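Local coordinates for amine Dehydrogenase (Pseudomonas putida, PDB 1JMX), which carries two covalently bound hemes c and probably transfers electrons, as the alpha subunit of a quinohemoprotein amine dehydrogenase, at residues A[295-309]-A[328-342]. Numbering follows the deposited sequence.
Sequences KAGGESEITLVGSGL and TPTLVRLKARAAADA
E299 to V305 pair antiparallel with R337 to L331, and the two strand axes run at 165° to each other. S300/A336, I302/L334 and L304/V332 are the hydrogen-bonded pairs, each joined by two backbone bonds. A338 N to G298 O extends the pairing at one end. At the other, G306 N bonds to T330 O, and L309 N reaches P329 O at 2.8 Å.

The side chains of I302, L304, V332, L334 and A336 share one face. L334 CD1 lies 3.9 Å from I302 CB, and L334 CD2 is 3.9 Å from L304 CD2. L334 CG sits between its own backbone N and carbonyl carbon (chi1 49°), which turns the branches toward the neighbouring strand. L309 CD1 meets V332 CG2 at 3.7 Å. On this face I302 also touches V289 and L359.

The other face is more polar. E301 OE2 forms a long salt bridge with R333 NE (3.7 Å), at the edge of the guanidinium, the two planes 81° apart. R333 NH1 also pairs with E326 on strand 319-327. E299 bends at chi2 and lays its carboxylate across the aliphatic part of K335, OE1 3.3 Å from K335 CG, without contacting the ammonium group. E299 OE1 stays 4.0 Å from R337 NE, beyond a salt bridge; R337 NH1 makes its salt bridge with E320. T303 OG1 is buried against L331 CD2 (3.2 Å) and has no hydrogen-bond partner in the model.

These are neighbouring inner strands of a mixed sheet, flanked by 285-295 and 319-327. The pairing belongs to the immunoglobulin-like (E-set) domain III, away from both hemes.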
ATOM      1  N   LYS A 295      -0.550  -5.391 -43.514  1.00 25.67           N
ATOM      2  CA  LYS A 295      -1.907  -5.288 -44.018  1.00 26.07           C
ATOM      3  C   LYS A 295      -1.924  -5.797 -45.460  1.00 26.65           C
ATOM      4  O   LYS A 295      -0.980  -5.549 -46.224  1.00 26.35           O
ATOM      5  CB  LYS A 295      -2.397  -3.842 -43.954  1.00 25.15           C
ATOM      6  CG  LYS A 295      -3.846  -3.682 -44.360  1.00 25.57           C
ATOM      7  CD  LYS A 295      -4.260  -2.233 -44.340  1.00 27.29           C
ATOM      8  CE  LYS A 295      -5.705  -2.072 -44.787  1.00 29.37           C
ATOM      9  NZ  LYS A 295      -6.664  -2.810 -43.904  1.00 31.19           N
ATOM     10  N   ALA A 296      -2.984  -6.526 -45.809  1.00 26.97           N
ATOM     11  CA  ALA A 296      -3.149  -7.080 -47.148  1.00 27.46           C
ATOM     12  C   ALA A 296      -3.240  -5.939 -48.150  1.00 28.87           C
ATOM     13  O   ALA A 296      -3.966  -4.962 -47.934  1.00 28.60           O
ATOM     14  CB  ALA A 296      -4.399  -7.939 -47.214  1.00 26.46           C
ATOM     15  N   GLY A 297      -2.468  -6.051 -49.230  1.00 30.19           N
ATOM     16  CA  GLY A 297      -2.460  -5.014 -50.243  1.00 32.43           C
ATOM     17  C   GLY A 297      -1.687  -3.805 -49.757  1.00 33.98           C
ATOM     18  O   GLY A 297      -2.017  -2.666 -50.101  1.00 34.74           O
ATOM     19  N   GLY A 298      -0.651  -4.055 -48.960  1.00 35.16           N
ATOM     20  CA  GLY A 298       0.150  -2.966 -48.427  1.00 35.52           C
ATOM     21  C   GLY A 298       1.643  -3.091 -48.672  1.00 35.67           C
ATOM     22  O   GLY A 298       2.143  -4.136 -49.086  1.00 36.00           O
ATOM     23  N   GLU A 299       2.344  -1.992 -48.415  1.00 36.68           N
ATOM     24  CA  GLU A 299       3.790  -1.889 -48.568  1.00 37.44           C
ATOM     25  C   GLU A 299       4.331  -1.510 -47.185  1.00 37.34           C
ATOM     26  O   GLU A 299       3.858  -0.538 -46.572  1.00 36.76           O
ATOM     27  CB  GLU A 299       4.117  -0.771 -49.568  1.00 39.63           C
ATOM     28  CG  GLU A 299       4.782  -1.232 -50.862  1.00 42.12           C
ATOM     29  CD  GLU A 299       6.303  -1.277 -50.759  1.00 43.80           C
ATOM     30  OE1 GLU A 299       6.882  -2.387 -50.812  1.00 44.60           O
ATOM     31  OE2 GLU A 299       6.923  -0.194 -50.641  1.00 43.64           O
ATOM     32  N   SER A 300       5.316  -2.263 -46.696  1.00 35.85           N
ATOM     33  CA  SER A 300       5.876  -1.983 -45.379  1.00 34.42           C
ATOM     34  C   SER A 300       7.331  -2.383 -45.218  1.00 32.30           C
ATOM     35  O   SER A 300       7.772  -3.402 -45.756  1.00 30.78           O
ATOM     36  CB  SER A 300       5.044  -2.679 -44.296  1.00 35.48           C
ATOM     37  OG  SER A 300       5.637  -2.539 -43.017  1.00 36.32           O
ATOM     38  N   GLU A 301       8.065  -1.558 -44.473  1.00 31.42           N
ATOM     39  CA  GLU A 301       9.471  -1.810 -44.190  1.00 31.41           C
ATOM     40  C   GLU A 301       9.500  -2.731 -42.975  1.00 29.99           C
ATOM     41  O   GLU A 301       9.069  -2.348 -41.886  1.00 30.45           O
ATOM     42  CB  GLU A 301      10.190  -0.496 -43.877  1.00 34.61           C
ATOM     43  CG  GLU A 301      11.712  -0.491 -44.139  1.00 40.24           C
ATOM     44  CD  GLU A 301      12.557  -0.946 -42.952  1.00 43.44           C
ATOM     45  OE1 GLU A 301      12.566  -0.239 -41.907  1.00 45.64           O
ATOM     46  OE2 GLU A 301      13.241  -1.996 -43.075  1.00 45.78           O
ATOM     47  N   ILE A 302       9.913  -3.973 -43.190  1.00 26.93           N
ATOM     48  CA  ILE A 302       9.995  -4.936 -42.113  1.00 25.05           C
ATOM     49  C   ILE A 302      11.450  -5.274 -41.842  1.00 25.72           C
ATOM     50  O   ILE A 302      12.250  -5.422 -42.762  1.00 25.28           O
ATOM     51  CB  ILE A 302       9.240  -6.219 -42.457  1.00 24.33           C
ATOM     52  CG1 ILE A 302       7.753  -5.922 -42.592  1.00 24.67           C
ATOM     53  CG2 ILE A 302       9.464  -7.271 -41.397  1.00 23.72           C
ATOM     54  CD1 ILE A 302       6.911  -7.154 -42.846  1.00 26.91           C
ATOM     55  N   THR A 303      11.793  -5.374 -40.567  1.00 25.23           N
ATOM     56  CA  THR A 303      13.145  -5.718 -40.181  1.00 24.95           C
ATOM     57  C   THR A 303      13.138  -6.940 -39.265  1.00 24.20           C
ATOM     58  O   THR A 303      12.289  -7.072 -38.392  1.00 23.85           O
ATOM     59  CB  THR A 303      13.892  -4.517 -39.554  1.00 25.48           C
ATOM     60  OG1 THR A 303      14.591  -4.937 -38.375  1.00 28.38           O
ATOM     61  CG2 THR A 303      12.945  -3.376 -39.232  1.00 24.81           C
ATOM     62  N   LEU A 304      14.018  -7.888 -39.566  1.00 24.35           N
ATOM     63  CA  LEU A 304      14.148  -9.118 -38.798  1.00 23.97           C
ATOM     64  C   LEU A 304      15.317  -8.982 -37.836  1.00 23.40           C
ATOM     65  O   LEU A 304      16.385  -8.491 -38.203  1.00 23.48           O
ATOM     66  CB  LEU A 304      14.364 -10.318 -39.730  1.00 25.67           C
ATOM     67  CG  LEU A 304      13.202 -10.768 -40.628  1.00 27.85           C
ATOM     68  CD1 LEU A 304      11.974 -11.069 -39.771  1.00 28.55           C
ATOM     69  CD2 LEU A 304      12.879  -9.708 -41.671  1.00 29.51           C
ATOM     70  N   VAL A 305      15.094  -9.383 -36.591  1.00 22.89           N
ATOM     71  CA  VAL A 305      16.122  -9.298 -35.559  1.00 21.25           C
ATOM     72  C   VAL A 305      16.497 -10.717 -35.175  1.00 20.88           C
ATOM     73  O   VAL A 305      15.635 -11.602 -35.140  1.00 19.98           O
ATOM     74  CB  VAL A 305      15.594  -8.547 -34.304  1.00 20.14           C
ATOM     75  CG1 VAL A 305      16.741  -8.197 -33.370  1.00 20.23           C
ATOM     76  CG2 VAL A 305      14.835  -7.297 -34.717  1.00 18.49           C
ATOM     77  N   GLY A 306      17.783 -10.949 -34.929  1.00 20.65           N
ATOM     78  CA  GLY A 306      18.204 -12.283 -34.552  1.00 20.72           C
ATOM     79  C   GLY A 306      19.695 -12.477 -34.458  1.00 21.75           C
ATOM     80  O   GLY A 306      20.469 -11.521 -34.486  1.00 21.11           O
ATOM     81  N   SER A 307      20.090 -13.736 -34.324  1.00 23.15           N
ATOM     82  CA  SER A 307      21.492 -14.098 -34.225  1.00 24.84           C
ATOM     83  C   SER A 307      21.831 -15.175 -35.255  1.00 24.78           C
ATOM     84  O   SER A 307      21.120 -16.174 -35.379  1.00 24.02           O
ATOM     85  CB  SER A 307      21.801 -14.597 -32.810  1.00 26.05           C
ATOM     86  OG  SER A 307      23.165 -14.965 -32.679  1.00 28.83           O
ATOM     87  N   GLY A 308      22.917 -14.955 -35.994  1.00 26.05           N
ATOM     88  CA  GLY A 308      23.346 -15.909 -37.005  1.00 26.76           C
ATOM     89  C   GLY A 308      22.386 -16.000 -38.178  1.00 27.09           C
ATOM     90  O   GLY A 308      22.073 -17.100 -38.650  1.00 28.21           O
ATOM     91  N   LEU A 309      21.913 -14.847 -38.642  1.00 27.16           N
ATOM     92  CA  LEU A 309      20.980 -14.796 -39.766  1.00 27.05           C
ATOM     93  C   LEU A 309      21.704 -14.941 -41.103  1.00 27.17           C
ATOM     94  O   LEU A 309      22.533 -14.106 -41.474  1.00 27.97           O
ATOM     95  CB  LEU A 309      20.174 -13.488 -39.751  1.00 25.45           C
ATOM     96  CG  LEU A 309      19.283 -13.202 -38.534  1.00 24.73           C
ATOM     97  CD1 LEU A 309      18.537 -11.894 -38.742  1.00 23.83           C
ATOM     98  CD2 LEU A 309      18.308 -14.349 -38.308  1.00 22.02           C
ATOM     99  N   THR A 328      22.638  -7.992 -42.331  1.00 37.33           N
ATOM    100  CA  THR A 328      23.771  -8.361 -41.492  1.00 35.66           C
ATOM    101  C   THR A 328      23.302  -9.581 -40.706  1.00 34.37           C
ATOM    102  O   THR A 328      22.117  -9.944 -40.751  1.00 34.21           O
ATOM    103  CB  THR A 328      24.221  -7.213 -40.537  1.00 36.20           C
ATOM    104  OG1 THR A 328      23.125  -6.778 -39.715  1.00 37.80           O
ATOM    105  CG2 THR A 328      24.749  -6.039 -41.335  1.00 37.19           C
ATOM    106  N   PRO A 329      24.228 -10.270 -40.026  1.00 33.82           N
ATOM    107  CA  PRO A 329      23.870 -11.458 -39.242  1.00 32.77           C
ATOM    108  C   PRO A 329      22.871 -11.249 -38.102  1.00 31.00           C
ATOM    109  O   PRO A 329      22.210 -12.195 -37.674  1.00 30.39           O
ATOM    110  CB  PRO A 329      25.228 -11.946 -38.725  1.00 33.43           C
ATOM    111  CG  PRO A 329      26.088 -10.689 -38.735  1.00 35.04           C
ATOM    112  CD  PRO A 329      25.686 -10.061 -40.033  1.00 34.35           C
ATOM    113  N   THR A 330      22.746 -10.019 -37.615  1.00 29.58           N
ATOM    114  CA  THR A 330      21.829  -9.749 -36.512  1.00 28.93           C
ATOM    115  C   THR A 330      20.641  -8.866 -36.872  1.00 28.82           C
ATOM    116  O   THR A 330      19.749  -8.659 -36.048  1.00 28.99           O
ATOM    117  CB  THR A 330      22.567  -9.094 -35.324  1.00 28.12           C
ATOM    118  OG1 THR A 330      23.113  -7.834 -35.733  1.00 27.26           O
ATOM    119  CG2 THR A 330      23.688  -9.996 -34.826  1.00 26.24           C
ATOM    120  N   LEU A 331      20.626  -8.350 -38.095  1.00 28.70           N
ATOM    121  CA  LEU A 331      19.551  -7.470 -38.523  1.00 29.21           C
ATOM    122  C   LEU A 331      19.368  -7.505 -40.039  1.00 29.94           C
ATOM    123  O   LEU A 331      20.303  -7.245 -40.800  1.00 28.95           O
ATOM    124  CB  LEU A 331      19.852  -6.036 -38.065  1.00 30.05           C
ATOM    125  CG  LEU A 331      18.689  -5.094 -37.723  1.00 31.70           C
ATOM    126  CD1 LEU A 331      19.230  -3.747 -37.263  1.00 32.07           C
ATOM    127  CD2 LEU A 331      17.789  -4.906 -38.925  1.00 32.88           C
ATOM    128  N   VAL A 332      18.155  -7.831 -40.470  1.00 29.69           N
ATOM    129  CA  VAL A 332      17.834  -7.877 -41.890  1.00 29.42           C
ATOM    130  C   VAL A 332      16.678  -6.918 -42.165  1.00 29.28           C
ATOM    131  O   VAL A 332      15.580  -7.116 -41.667  1.00 29.29           O
ATOM    132  CB  VAL A 332      17.450  -9.316 -42.339  1.00 29.55           C
ATOM    133  CG1 VAL A 332      17.096  -9.341 -43.826  1.00 28.86           C
ATOM    134  CG2 VAL A 332      18.609 -10.280 -42.060  1.00 29.20           C
ATOM    135  N   ARG A 333      16.958  -5.831 -42.878  1.00 29.80           N
ATOM    136  CA  ARG A 333      15.929  -4.847 -43.225  1.00 30.85           C
ATOM    137  C   ARG A 333      15.442  -5.060 -44.651  1.00 31.45           C
ATOM    138  O   ARG A 333      16.245  -5.219 -45.577  1.00 32.13           O
ATOM    139  CB  ARG A 333      16.461  -3.431 -43.084  1.00 31.92           C
ATOM    140  CG  ARG A 333      16.655  -2.996 -41.660  1.00 34.70           C
ATOM    141  CD  ARG A 333      17.303  -1.644 -41.626  1.00 38.12           C
ATOM    142  NE  ARG A 333      16.649  -0.743 -42.573  1.00 43.02           N
ATOM    143  CZ  ARG A 333      17.299   0.049 -43.428  1.00 45.67           C
ATOM    144  NH1 ARG A 333      18.635   0.057 -43.461  1.00 46.28           N
ATOM    145  NH2 ARG A 333      16.611   0.845 -44.246  1.00 46.87           N
ATOM    146  N   LEU A 334      14.129  -5.047 -44.834  1.00 31.08           N
ATOM    147  CA  LEU A 334      13.567  -5.258 -46.153  1.00 30.83           C
ATOM    148  C   LEU A 334      12.267  -4.525 -46.388  1.00 30.91           C
ATOM    149  O   LEU A 334      11.623  -4.032 -45.461  1.00 29.99           O
ATOM    150  CB  LEU A 334      13.391  -6.758 -46.422  1.00 30.82           C
ATOM    151  CG  LEU A 334      12.698  -7.615 -45.355  1.00 31.62           C
ATOM    152  CD1 LEU A 334      11.179  -7.592 -45.543  1.00 31.28           C
ATOM    153  CD2 LEU A 334      13.210  -9.044 -45.455  1.00 31.77           C
ATOM    154  N   LYS A 335      11.932  -4.384 -47.660  1.00 31.05           N
ATOM    155  CA  LYS A 335      10.693  -3.740 -48.042  1.00 30.77           C
ATOM    156  C   LYS A 335       9.826  -4.914 -48.441  1.00 29.79           C
ATOM    157  O   LYS A 335      10.291  -5.825 -49.130  1.00 29.22           O
ATOM    158  CB  LYS A 335      10.908  -2.824 -49.243  1.00 31.46           C
ATOM    159  CG  LYS A 335       9.802  -1.818 -49.416  1.00 33.91           C
ATOM    160  CD  LYS A 335       9.938  -0.698 -48.397  1.00 36.74           C
ATOM    161  CE  LYS A 335      11.173   0.164 -48.688  1.00 37.96           C
ATOM    162  NZ  LYS A 335      11.301   1.320 -47.740  1.00 38.75           N
ATOM    163  N   ALA A 336       8.594  -4.941 -47.956  1.00 29.53           N
ATOM    164  CA  ALA A 336       7.709  -6.039 -48.292  1.00 29.81           C
ATOM    165  C   ALA A 336       6.405  -5.497 -48.810  1.00 30.70           C
ATOM    166  O   ALA A 336       6.066  -4.331 -48.591  1.00 29.55           O
ATOM    167  CB  ALA A 336       7.470  -6.922 -47.085  1.00 29.43           C
ATOM    168  N   ARG A 337       5.668  -6.357 -49.496  1.00 32.01           N
ATOM    169  CA  ARG A 337       4.386  -5.975 -50.059  1.00 33.55           C
ATOM    170  C   ARG A 337       3.492  -7.188 -50.012  1.00 32.33           C
ATOM    171  O   ARG A 337       3.891  -8.257 -50.436  1.00 30.83           O
ATOM    172  CB  ARG A 337       4.550  -5.527 -51.517  1.00 35.68           C
ATOM    173  CG  ARG A 337       3.303  -4.905 -52.127  1.00 38.65           C
ATOM    174  CD  ARG A 337       3.505  -4.605 -53.611  1.00 41.61           C
ATOM    175  NE  ARG A 337       4.773  -3.913 -53.864  1.00 44.93           N
ATOM    176  CZ  ARG A 337       5.694  -4.329 -54.735  1.00 46.09           C
ATOM    177  NH1 ARG A 337       5.496  -5.434 -55.451  1.00 46.05           N
ATOM    178  NH2 ARG A 337       6.825  -3.649 -54.884  1.00 46.57           N
ATOM    179  N   ALA A 338       2.302  -7.023 -49.447  1.00 33.41           N
ATOM    180  CA  ALA A 338       1.335  -8.111 -49.371  1.00 34.72           C
ATOM    181  C   ALA A 338       0.307  -7.850 -50.465  1.00 35.99           C
ATOM    182  O   ALA A 338      -0.052  -6.698 -50.728  1.00 36.37           O
ATOM    183  CB  ALA A 338       0.662  -8.138 -48.002  1.00 33.50           C
ATOM    184  N   ALA A 339      -0.115  -8.911 -51.144  1.00 37.21           N
ATOM    185  CA  ALA A 339      -1.103  -8.783 -52.210  1.00 38.07           C
ATOM    186  C   ALA A 339      -2.431  -8.446 -51.569  1.00 38.49           C
ATOM    187  O   ALA A 339      -2.682  -8.832 -50.422  1.00 38.77           O
ATOM    188  CB  ALA A 339      -1.215 -10.092 -52.984  1.00 37.83           C
ATOM    189  N   ALA A 340      -3.276  -7.710 -52.287  1.00 39.21           N
ATOM    190  CA  ALA A 340      -4.591  -7.358 -51.758  1.00 40.20           C
ATOM    191  C   ALA A 340      -5.405  -8.645 -51.614  1.00 40.97           C
ATOM    192  O   ALA A 340      -6.430  -8.686 -50.923  1.00 41.21           O
ATOM    193  CB  ALA A 340      -5.296  -6.380 -52.702  1.00 40.88           C
ATOM    194  N   ASP A 341      -4.896  -9.702 -52.246  1.00 42.13           N
ATOM    195  CA  ASP A 341      -5.517 -11.017 -52.259  1.00 43.42           C
ATOM    196  C   ASP A 341      -4.944 -11.951 -51.186  1.00 42.57           C
ATOM    197  O   ASP A 341      -5.519 -13.019 -50.925  1.00 42.69           O
ATOM    198  CB  ASP A 341      -5.321 -11.643 -53.653  1.00 46.56           C
ATOM    199  CG  ASP A 341      -6.229 -12.847 -53.898  1.00 49.93           C
ATOM    200  OD1 ASP A 341      -7.390 -12.641 -54.329  1.00 51.84           O
ATOM    201  OD2 ASP A 341      -5.784 -14.003 -53.676  1.00 51.98           O
ATOM    202  N   ALA A 342      -3.819 -11.558 -50.577  1.00 41.08           N
ATOM    203  CA  ALA A 342      -3.169 -12.368 -49.542  1.00 39.47           C
ATOM    204  C   ALA A 342      -4.159 -12.719 -48.438  1.00 38.67           C
ATOM    205  O   ALA A 342      -4.802 -11.829 -47.874  1.00 39.48           O
ATOM    206  CB  ALA A 342      -1.965 -11.624 -48.961  1.00 38.87           C
TER